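Long-range contacts in chemotaxis response regulator protein-glutamate methylesterase (Thermotoga maritima, PDB 3SFT), which probably removes methyl groups from glutamate methyl esters of chemoreceptors and deamidates specific receptor glutamines, this chain being its C-terminal catalytic domain: residues A[8-19]-A[33-42]; A[111-121]-A[138-149]. All coordinates share one frame; numbering follows the deposited sequence.

Contact 1. Residues A[8-19]-A[33-42]; sequences KIVVIGSSTGGP and FPAPIVVVQH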
loop_
_atom_site.group_PDB
_atom_site.type_symbol
_atom_site.label_atom_id
_atom_site.label_comp_id
_atom_site.label_asym_id
_atom_site.label_seq_id
_atom_site.Cartn_x
_atom_site.Cartn_y
_atom_site.Cartn_z
ATOM N N LYS A 8 9.871 9.718 1.642
ATOM C CA LYS A 8 9.394 8.384 1.959
ATOM C C LYS A 8 8.273 7.955 1.022
ATOM O O LYS A 8 7.879 8.698 0.121
ATOM C CB LYS A 8 8.900 8.354 3.406
ATOM C CG LYS A 8 9.936 8.853 4.397
ATOM C CD LYS A 8 9.524 8.608 5.831
ATOM C CE LYS A 8 10.616 9.077 6.783
ATOM N NZ LYS A 8 10.339 8.694 8.195
ATOM N N ILE A 9 7.792 6.732 1.221
ATOM C CA ILE A 9 6.694 6.187 0.436
ATOM C C ILE A 9 5.857 5.271 1.325
ATOM O O ILE A 9 6.372 4.629 2.243
ATOM C CB ILE A 9 7.190 5.393 -0.801
ATOM C CG1 ILE A 9 6.019 5.131 -1.754
ATOM C CG2 ILE A 9 7.857 4.080 -0.374
ATOM C CD1 ILE A 9 6.407 4.385 -3.009
ATOM N N VAL A 10 4.555 5.266 1.084
ATOM C CA VAL A 10 3.650 4.423 1.838
ATOM C C VAL A 10 3.009 3.438 0.865
ATOM O O VAL A 10 2.434 3.831 -0.144
ATOM C CB VAL A 10 2.552 5.253 2.540
ATOM C CG1 VAL A 10 1.632 4.335 3.343
ATOM C CG2 VAL A 10 3.184 6.301 3.449
ATOM N N VAL A 11 3.185 2.154 1.136
ATOM C CA VAL A 11 2.613 1.113 0.303
ATOM C C VAL A 11 1.628 0.359 1.187
ATOM O O VAL A 11 2.000 -0.170 2.237
ATOM C CB VAL A 11 3.696 0.157 -0.236
ATOM C CG1 VAL A 11 3.059 -0.944 -1.072
ATOM C CG2 VAL A 11 4.717 0.931 -1.067
ATOM N N ILE A 12 0.366 0.364 0.772
ATOM C CA ILE A 12 -0.711 -0.283 1.506
ATOM C C ILE A 12 -1.225 -1.504 0.769
ATOM O O ILE A 12 -1.464 -1.453 -0.441
ATOM C CB ILE A 12 -1.912 0.675 1.691
ATOM C CG1 ILE A 12 -1.448 2.003 2.298
ATOM C CG2 ILE A 12 -2.981 0.011 2.553
ATOM C CD1 ILE A 12 -2.580 2.964 2.651
ATOM N N GLY A 13 -1.400 -2.593 1.513
ATOM C CA GLY A 13 -1.910 -3.829 0.950
ATOM C C GLY A 13 -3.204 -4.177 1.659
ATOM O O GLY A 13 -3.272 -4.139 2.887
ATOM N N SER A 14 -4.229 -4.527 0.892
ATOM C CA SER A 14 -5.527 -4.852 1.465
ATOM C C SER A 14 -6.328 -5.818 0.601
ATOM O O SER A 14 -6.093 -5.940 -0.603
ATOM C CB SER A 14 -6.333 -3.567 1.660
ATOM O OG SER A 14 -6.373 -2.811 0.456
ATOM N N SER A 15 -7.292 -6.488 1.225
ATOM C CA SER A 15 -8.148 -7.419 0.521
ATOM C C SER A 15 -9.586 -7.330 1.045
ATOM O O SER A 15 -10.244 -6.314 0.853
ATOM C CB SER A 15 -7.602 -8.844 0.630
ATOM O OG SER A 15 -8.226 -9.684 -0.323
ATOM N N THR A 16 -10.069 -8.385 1.703
ATOM C CA THR A 16 -11.429 -8.419 2.236
ATOM C C THR A 16 -11.669 -7.268 3.215
ATOM O O THR A 16 -10.939 -7.107 4.191
ATOM C CB THR A 16 -11.712 -9.763 2.934
ATOM O OG1 THR A 16 -11.336 -10.838 2.064
ATOM C CG2 THR A 16 -13.184 -9.892 3.265
ATOM N N GLY A 17 -12.691 -6.464 2.938
ATOM C CA GLY A 17 -12.988 -5.324 3.793
ATOM C C GLY A 17 -12.010 -4.172 3.595
ATOM O O GLY A 17 -12.063 -3.170 4.322
ATOM N N GLY A 18 -11.137 -4.302 2.594
ATOM C CA GLY A 18 -10.150 -3.272 2.307
ATOM C C GLY A 18 -10.721 -1.869 2.193
ATOM O O GLY A 18 -10.279 -0.968 2.909
ATOM N N PRO A 19 -11.699 -1.647 1.295
ATOM C CA PRO A 19 -12.328 -0.334 1.100
ATOM C C PRO A 19 -12.891 0.286 2.382
ATOM O O PRO A 19 -12.782 1.494 2.589
ATOM C CB PRO A 19 -13.423 -0.642 0.085
ATOM C CG PRO A 19 -12.766 -1.693 -0.771
ATOM C CD PRO A 19 -12.150 -2.599 0.262
ATOM N N PHE A 33 0.209 15.958 2.177
ATOM C CA PHE A 33 0.935 14.797 2.699
ATOM C C PHE A 33 2.158 14.638 1.789
ATOM O O PHE A 33 2.018 14.398 0.592
ATOM C CB PHE A 33 0.049 13.549 2.648
ATOM C CG PHE A 33 0.607 12.377 3.402
ATOM C CD1 PHE A 33 0.646 12.383 4.789
ATOM C CD2 PHE A 33 1.093 11.267 2.722
ATOM C CE1 PHE A 33 1.162 11.303 5.493
ATOM C CE2 PHE A 33 1.610 10.180 3.416
ATOM C CZ PHE A 33 1.645 10.198 4.806
ATOM N N PRO A 34 3.368 14.788 2.352
ATOM C CA PRO A 34 4.678 14.706 1.689
ATOM C C PRO A 34 5.161 13.397 1.060
ATOM O O PRO A 34 6.203 13.382 0.399
ATOM C CB PRO A 34 5.631 15.175 2.783
ATOM C CG PRO A 34 5.004 14.611 4.010
ATOM C CD PRO A 34 3.539 14.949 3.809
ATOM N N ALA A 35 4.434 12.303 1.260
ATOM C CA ALA A 35 4.856 11.033 0.683
ATOM C C ALA A 35 3.796 10.445 -0.222
ATOM O O ALA A 35 2.614 10.472 0.103
ATOM C CB ALA A 35 5.200 10.038 1.788
ATOM N N PRO A 36 4.198 9.946 -1.399
ATOM C CA PRO A 36 3.203 9.354 -2.299
ATOM C C PRO A 36 2.661 8.079 -1.648
ATOM O O PRO A 36 3.365 7.431 -0.872
ATOM C CB PRO A 36 4.017 9.046 -3.554
ATOM C CG PRO A 36 5.412 8.859 -3.033
ATOM C CD PRO A 36 5.536 9.944 -2.012
ATOM N N ILE A 37 1.397 7.764 -1.903
ATOM C CA ILE A 37 0.792 6.563 -1.334
ATOM C C ILE A 37 0.375 5.611 -2.448
ATOM O O ILE A 37 -0.206 6.033 -3.449
ATOM C CB ILE A 37 -0.439 6.903 -0.462
ATOM C CG1 ILE A 37 -0.032 7.840 0.677
ATOM C CG2 ILE A 37 -1.067 5.630 0.096
ATOM C CD1 ILE A 37 -1.178 8.295 1.538
ATOM N N VAL A 38 0.720 4.338 -2.289
ATOM C CA VAL A 38 0.377 3.310 -3.267
ATOM C C VAL A 38 -0.513 2.273 -2.587
ATOM O O VAL A 38 -0.185 1.766 -1.511
ATOM C CB VAL A 38 1.644 2.612 -3.821
ATOM C CG1 VAL A 38 1.259 1.556 -4.841
ATOM C CG2 VAL A 38 2.584 3.640 -4.446
ATOM N N VAL A 39 -1.653 1.981 -3.197
ATOM C CA VAL A 39 -2.576 1.012 -2.629
ATOM C C VAL A 39 -2.783 -0.179 -3.554
ATOM O O VAL A 39 -3.146 -0.012 -4.713
ATOM C CB VAL A 39 -3.962 1.653 -2.339
ATOM C CG1 VAL A 39 -4.938 0.599 -1.824
ATOM C CG2 VAL A 39 -3.823 2.784 -1.330
ATOM N N VAL A 40 -2.519 -1.376 -3.037
ATOM C CA VAL A 40 -2.721 -2.610 -3.781
ATOM C C VAL A 40 -3.868 -3.344 -3.087
ATOM O O VAL A 40 -3.690 -3.956 -2.033
ATOM C CB VAL A 40 -1.462 -3.513 -3.789
ATOM C CG1 VAL A 40 -1.739 -4.781 -4.571
ATOM C CG2 VAL A 40 -0.270 -2.775 -4.402
ATOM N N GLN A 41 -5.053 -3.234 -3.670
ATOM C CA GLN A 41 -6.258 -3.862 -3.149
ATOM C C GLN A 41 -6.636 -5.036 -4.045
ATOM O O GLN A 41 -6.795 -4.864 -5.254
ATOM C CB GLN A 41 -7.395 -2.821 -3.128
ATOM C CG GLN A 41 -8.823 -3.370 -2.973
ATOM C CD GLN A 41 -9.111 -3.936 -1.599
ATOM O OE1 GLN A 41 -8.782 -3.333 -0.585
ATOM N NE2 GLN A 41 -9.767 -5.086 -1.562
ATOM N N HIS A 42 -6.759 -6.224 -3.452
ATOM C CA HIS A 42 -7.148 -7.432 -4.192
ATOM C C HIS A 42 -8.580 -7.241 -4.672
ATOM O O HIS A 42 -9.469 -6.921 -3.884
ATOM C CB HIS A 42 -7.112 -8.680 -3.302
ATOM C CG HIS A 42 -5.759 -9.006 -2.754
ATOM N ND1 HIS A 42 -5.529 -10.112 -1.964
ATOM C CD2 HIS A 42 -4.570 -8.373 -2.871
ATOM C CE1 HIS A 42 -4.256 -10.144 -1.617
ATOM N NE2 HIS A 42 -3.652 -9.102 -2.153
HETATM O O HOH W 1 8.232 11.806 2.261
HETATM O O HOH W 2 -10.762 -8.563 -1.670
HETATM O O HOH W 3 -6.950 -11.981 -0.288
#
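The flat amide of Q41 lies beside S14 and the S15-G18 type II turn and is gripped at both ends. NE2 donates to S15 O almost in the amide plane (2.8 Å, N-H...O angle 173°) and, less straight, to H42 O. OE1 receives the hydroxyl of S14, which comes from above the carbonyl plane (S14 OG to Q41 OE1 2.7 Å), and G18 CA and the ring carbon CD of P19 close in on the same oxygen. Together these contacts fix the rotation of the amide. A bend at chi2 turns the Q41 chain back toward 8-19. S15 O has G18 N and Q41 NE2 on opposite faces of its plane. The H42 ring has water 3 in plane at its ND1 edge; S15 OG stands 3.2 Å from H42 ND1, oblique to the ring, and the same water bonds to S15 OG. F33, at the far end, offers its ring edge to V10 CG2.

Strands 9-14 and 37-41 run parallel between these ends, 14° apart. Their bonds run from V10 N to P36 O through to H42 N and S14 O, that of I12 N to V38 O being close to straight (2.7 Å). On the face carrying V10, I12, I37 and V39, I12 CD1 meets I37 CG2 at 4.0 Å. On the other face, I9 CD1 touches V38 CG2.

Helix 18-22 connects the two strands in a beta-alpha-beta unit, whose C-terminal strand ends present S15 and H42, predicted members of the Ser-His-Asp catalytic triad completed by D138, to which H42 NE2 is hydrogen-bonded.

Contact 2. Residues A[111-121]-A[138-149]; sequences AVDFTLDKAAE and DGTKGAFKVKFY
D113 and D138 run past one another head to tail, their carboxylates turned almost perpendicular (80°), each bonding to the backbone of the other's segment. D138 faces the start of helix 112-121: V112 N meets the syn lone pair of OD2 (2.8 Å), and D113 N reaches OD1 on the syn side, somewhat out of plane (3.0 Å). D113 answers at the start of helix 140-148, where G139 N and G142 N both hydrogen-bond to D113 OD1 at 2.9 Å, one from above and one from below the carboxylate plane. Water 4 donates to D113 OD2 and accepts from K141 N. D113 OD2 and D138 OD1 are 3.6 Å apart. OD2 of D138 has a second partner in H42.

V112 CG1, flanked by its own N and C (chi1 79°), presses on G139 CA at a tight 3.5 Å. Beyond it L116 lays CB and CD1 over G142, where the lack of a side chain lets the helices come close, and its CD2 crosses to V146 CG2 (3.8 Å). K145, bent at chi2, chi3 and chi4, curls its NZ back to D117 OD1 in a long salt bridge of 3.6 Å; K118 takes the other oxygen of D117. A120 CB packs on Y149 CD2, while E121 CA lies over one face of the Y149 ring.

The helices run nearly parallel, 10° apart with axes 7.8 Å from each other, on one side of the parallel sheet: V112 and L116 rest on V11 of strand 9-14, and L116 and V146 on A129 of strand 127-131.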
loop_
_atom_site.group_PDB
_atom_site.type_symbol
_atom_site.label_atom_id
_atom_site.label_comp_id
_atom_site.label_asym_id
_atom_site.label_seq_id
_atom_site.Cartn_x
_atom_site.Cartn_y
_atom_site.Cartn_z
ATOM N N ALA A 111 -0.265 -8.308 -6.547
ATOM C CA ALA A 111 0.010 -8.799 -5.196
ATOM C C ALA A 111 0.816 -7.686 -4.547
ATOM O O ALA A 111 1.748 -7.166 -5.162
ATOM C CB ALA A 111 0.848 -10.064 -5.250
ATOM N N VAL A 112 0.470 -7.307 -3.320
ATOM C CA VAL A 112 1.214 -6.242 -2.653
ATOM C C VAL A 112 2.685 -6.631 -2.420
ATOM O O VAL A 112 3.544 -5.759 -2.346
ATOM C CB VAL A 112 0.524 -5.760 -1.341
ATOM C CG1 VAL A 112 0.801 -6.711 -0.190
ATOM C CG2 VAL A 112 0.979 -4.338 -1.000
ATOM N N ASP A 113 2.980 -7.933 -2.360
ATOM C CA ASP A 113 4.364 -8.401 -2.177
ATOM C C ASP A 113 5.279 -7.886 -3.295
ATOM O O ASP A 113 6.415 -7.485 -3.043
ATOM C CB ASP A 113 4.440 -9.936 -2.138
ATOM C CG ASP A 113 4.094 -10.516 -0.773
ATOM O OD1 ASP A 113 4.052 -9.759 0.223
ATOM O OD2 ASP A 113 3.871 -11.741 -0.698
ATOM N N PHE A 114 4.775 -7.898 -4.527
ATOM C CA PHE A 114 5.551 -7.423 -5.674
ATOM C C PHE A 114 5.857 -5.927 -5.558
ATOM O O PHE A 114 7.002 -5.504 -5.759
ATOM C CB PHE A 114 4.802 -7.703 -6.982
ATOM C CG PHE A 114 5.611 -7.408 -8.222
ATOM C CD1 PHE A 114 6.271 -8.433 -8.895
ATOM C CD2 PHE A 114 5.712 -6.110 -8.718
ATOM C CE1 PHE A 114 7.019 -8.169 -10.044
ATOM C CE2 PHE A 114 6.454 -5.836 -9.863
ATOM C CZ PHE A 114 7.109 -6.867 -10.527
ATOM N N THR A 115 4.838 -5.126 -5.248
ATOM C CA THR A 115 5.017 -3.680 -5.112
ATOM C C THR A 115 5.978 -3.320 -3.972
ATOM O O THR A 115 6.823 -2.428 -4.116
ATOM C CB THR A 115 3.663 -2.963 -4.908
ATOM O OG1 THR A 115 2.824 -3.209 -6.044
ATOM C CG2 THR A 115 3.855 -1.457 -4.761
ATOM N N LEU A 116 5.844 -4.014 -2.843
ATOM C CA LEU A 116 6.700 -3.776 -1.686
ATOM C C LEU A 116 8.142 -4.170 -1.963
ATOM O O LEU A 116 9.069 -3.511 -1.500
ATOM C CB LEU A 116 6.163 -4.519 -0.465
ATOM C CG LEU A 116 4.943 -3.871 0.196
ATOM C CD1 LEU A 116 4.215 -4.857 1.089
ATOM C CD2 LEU A 116 5.399 -2.676 0.994
ATOM N N ASP A 117 8.328 -5.248 -2.719
ATOM C CA ASP A 117 9.663 -5.710 -3.081
ATOM C C ASP A 117 10.368 -4.583 -3.833
ATOM O O ASP A 117 11.497 -4.211 -3.504
ATOM C CB ASP A 117 9.566 -6.957 -3.973
ATOM C CG ASP A 117 10.921 -7.415 -4.502
ATOM O OD1 ASP A 117 11.912 -7.387 -3.740
ATOM O OD2 ASP A 117 10.992 -7.816 -5.687
ATOM N N LYS A 118 9.681 -4.027 -4.828
ATOM C CA LYS A 118 10.234 -2.941 -5.614
ATOM C C LYS A 118 10.417 -1.667 -4.797
ATOM O O LYS A 118 11.497 -1.083 -4.814
ATOM C CB LYS A 118 9.372 -2.674 -6.852
ATOM C CG LYS A 118 9.349 -3.829 -7.839
ATOM C CD LYS A 118 10.770 -4.267 -8.183
ATOM C CE LYS A 118 10.777 -5.452 -9.136
ATOM N NZ LYS A 118 10.051 -6.618 -8.574
ATOM N N ALA A 119 9.387 -1.264 -4.046
ATOM C CA ALA A 119 9.459 -0.043 -3.233
ATOM C C ALA A 119 10.582 -0.073 -2.202
ATOM O O ALA A 119 11.334 0.888 -2.071
ATOM C CB ALA A 119 8.128 0.232 -2.546
ATOM N N ALA A 120 10.698 -1.186 -1.484
ATOM C CA ALA A 120 11.720 -1.350 -0.459
ATOM C C ALA A 120 13.135 -1.216 -1.009
ATOM O O ALA A 120 13.989 -0.575 -0.400
ATOM C CB ALA A 120 11.554 -2.690 0.229
ATOM N N GLU A 121 13.378 -1.822 -2.164
ATOM C CA GLU A 121 14.690 -1.778 -2.792
ATOM C C GLU A 121 15.087 -0.350 -3.185
ATOM O O GLU A 121 16.267 0.006 -3.146
ATOM C CB GLU A 121 14.693 -2.690 -4.014
ATOM C CG GLU A 121 16.040 -3.312 -4.331
ATOM C CD GLU A 121 15.925 -4.498 -5.287
ATOM O OE1 GLU A 121 14.946 -5.273 -5.173
ATOM O OE2 GLU A 121 16.818 -4.657 -6.150
ATOM N N ASP A 138 -0.636 -12.282 1.707
ATOM C CA ASP A 138 -0.032 -11.256 0.859
ATOM C C ASP A 138 0.341 -10.087 1.771
ATOM O O ASP A 138 -0.455 -9.670 2.611
ATOM C CB ASP A 138 -1.010 -10.805 -0.235
ATOM C CG ASP A 138 -0.366 -9.882 -1.275
ATOM O OD1 ASP A 138 0.859 -9.952 -1.515
ATOM O OD2 ASP A 138 -1.104 -9.081 -1.874
ATOM N N GLY A 139 1.575 -9.613 1.647
ATOM C CA GLY A 139 2.039 -8.521 2.486
ATOM C C GLY A 139 3.091 -8.984 3.481
ATOM O O GLY A 139 3.885 -8.177 3.978
ATOM N N THR A 140 3.106 -10.285 3.768
ATOM C CA THR A 140 4.066 -10.854 4.710
ATOM C C THR A 140 5.492 -10.852 4.159
ATOM O O THR A 140 6.407 -10.311 4.792
ATOM C CB THR A 140 3.654 -12.274 5.130
ATOM O OG1 THR A 140 2.422 -12.208 5.859
ATOM C CG2 THR A 140 4.714 -12.903 6.008
ATOM N N LYS A 141 5.686 -11.448 2.983
ATOM C CA LYS A 141 7.011 -11.470 2.373
ATOM C C LYS A 141 7.434 -10.041 2.046
ATOM O O LYS A 141 8.599 -9.682 2.203
ATOM C CB LYS A 141 7.031 -12.357 1.125
ATOM C CG LYS A 141 6.776 -13.827 1.446
ATOM C CD LYS A 141 6.742 -14.703 0.197
ATOM C CE LYS A 141 8.112 -14.811 -0.458
ATOM N NZ LYS A 141 8.093 -15.732 -1.632
ATOM N N GLY A 142 6.472 -9.219 1.633
ATOM C CA GLY A 142 6.768 -7.830 1.336
ATOM C C GLY A 142 7.211 -7.103 2.603
ATOM O O GLY A 142 8.093 -6.248 2.554
ATOM N N ALA A 143 6.614 -7.460 3.741
ATOM C CA ALA A 143 6.963 -6.841 5.018
ATOM C C ALA A 143 8.381 -7.256 5.396
ATOM O O ALA A 143 9.137 -6.475 5.976
ATOM C CB ALA A 143 5.972 -7.244 6.108
ATOM N N PHE A 144 8.737 -8.490 5.048
ATOM C CA PHE A 144 10.075 -9.007 5.310
ATOM C C PHE A 144 11.099 -8.112 4.612
ATOM O O PHE A 144 12.067 -7.662 5.230
ATOM C CB PHE A 144 10.204 -10.448 4.796
ATOM C CG PHE A 144 11.622 -10.859 4.518
ATOM C CD1 PHE A 144 12.516 -11.080 5.559
ATOM C CD2 PHE A 144 12.085 -10.953 3.209
ATOM C CE1 PHE A 144 13.853 -11.383 5.302
ATOM C CE2 PHE A 144 13.423 -11.256 2.943
ATOM C CZ PHE A 144 14.306 -11.468 3.993
ATOM N N LYS A 145 10.876 -7.859 3.324
ATOM C CA LYS A 145 11.767 -7.014 2.530
ATOM C C LYS A 145 11.898 -5.611 3.116
ATOM O O LYS A 145 13.000 -5.076 3.217
ATOM C CB LYS A 145 11.277 -6.922 1.079
ATOM C CG LYS A 145 12.027 -7.826 0.096
ATOM C CD LYS A 145 11.647 -9.302 0.239
ATOM C CE LYS A 145 10.218 -9.590 -0.222
ATOM N NZ LYS A 145 10.063 -9.711 -1.706
ATOM N N VAL A 146 10.765 -5.031 3.507
ATOM C CA VAL A 146 10.732 -3.698 4.093
ATOM C C VAL A 146 11.613 -3.653 5.331
ATOM O O VAL A 146 12.451 -2.761 5.465
ATOM C CB VAL A 146 9.282 -3.264 4.442
ATOM C CG1 VAL A 146 9.285 -1.964 5.243
ATOM C CG2 VAL A 146 8.476 -3.073 3.163
ATOM N N LYS A 147 11.446 -4.627 6.221
ATOM C CA LYS A 147 12.247 -4.673 7.434
ATOM C C LYS A 147 13.720 -4.935 7.125
ATOM O O LYS A 147 14.598 -4.357 7.760
ATOM C CB LYS A 147 11.710 -5.719 8.420
ATOM C CG LYS A 147 10.317 -5.419 8.976
ATOM C CD LYS A 147 10.188 -3.990 9.517
ATOM C CE LYS A 147 11.258 -3.677 10.551
ATOM N NZ LYS A 147 11.091 -2.294 11.071
ATOM N N PHE A 148 13.980 -5.797 6.144
ATOM C CA PHE A 148 15.350 -6.122 5.734
ATOM C C PHE A 148 16.104 -4.842 5.335
ATOM O O PHE A 148 17.311 -4.735 5.555
ATOM C CB PHE A 148 15.336 -7.119 4.564
ATOM C CG PHE A 148 16.708 -7.549 4.106
ATOM C CD1 PHE A 148 17.386 -8.573 4.763
ATOM C CD2 PHE A 148 17.325 -6.927 3.019
ATOM C CE1 PHE A 148 18.662 -8.973 4.347
ATOM C CE2 PHE A 148 18.597 -7.315 2.593
ATOM C CZ PHE A 148 19.269 -8.341 3.259
ATOM N N TYR A 149 15.380 -3.871 4.782
ATOM C CA TYR A 149 15.974 -2.606 4.361
ATOM C C TYR A 149 15.829 -1.473 5.384
ATOM O O TYR A 149 16.063 -0.307 5.065
ATOM C CB TYR A 149 15.410 -2.175 3.007
ATOM C CG TYR A 149 15.986 -2.955 1.848
ATOM C CD1 TYR A 149 17.341 -2.859 1.529
ATOM C CD2 TYR A 149 15.186 -3.799 1.080
ATOM C CE1 TYR A 149 17.886 -3.582 0.476
ATOM C CE2 TYR A 149 15.722 -4.531 0.023
ATOM C CZ TYR A 149 17.074 -4.415 -0.272
ATOM O OH TYR A 149 17.615 -5.132 -1.316
HETATM O O HOH W 4 3.497 -13.043 1.557
#

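In the fold
Contact 1 comes first along the chain and closes before contact 2 opens; their centres lie about 13 Å apart. Contact 1 pairs two central strands of the seven-stranded parallel sheet, and contact 2 pairs two helices lying on that sheet. The layers meet where G13 CA packs on V112 CG2 and V40 CG2 on T115 OG1. At the C-terminal ends of the strands, H42 NE2 of contact 1 approaches D138 OD2 of contact 2 at 2.6 Å, a probable hydrogen bond. The modified doubly wound alpha/beta fold thus brings together the predicted catalytic S15, H42 and D138 from three separate parts of the sequence.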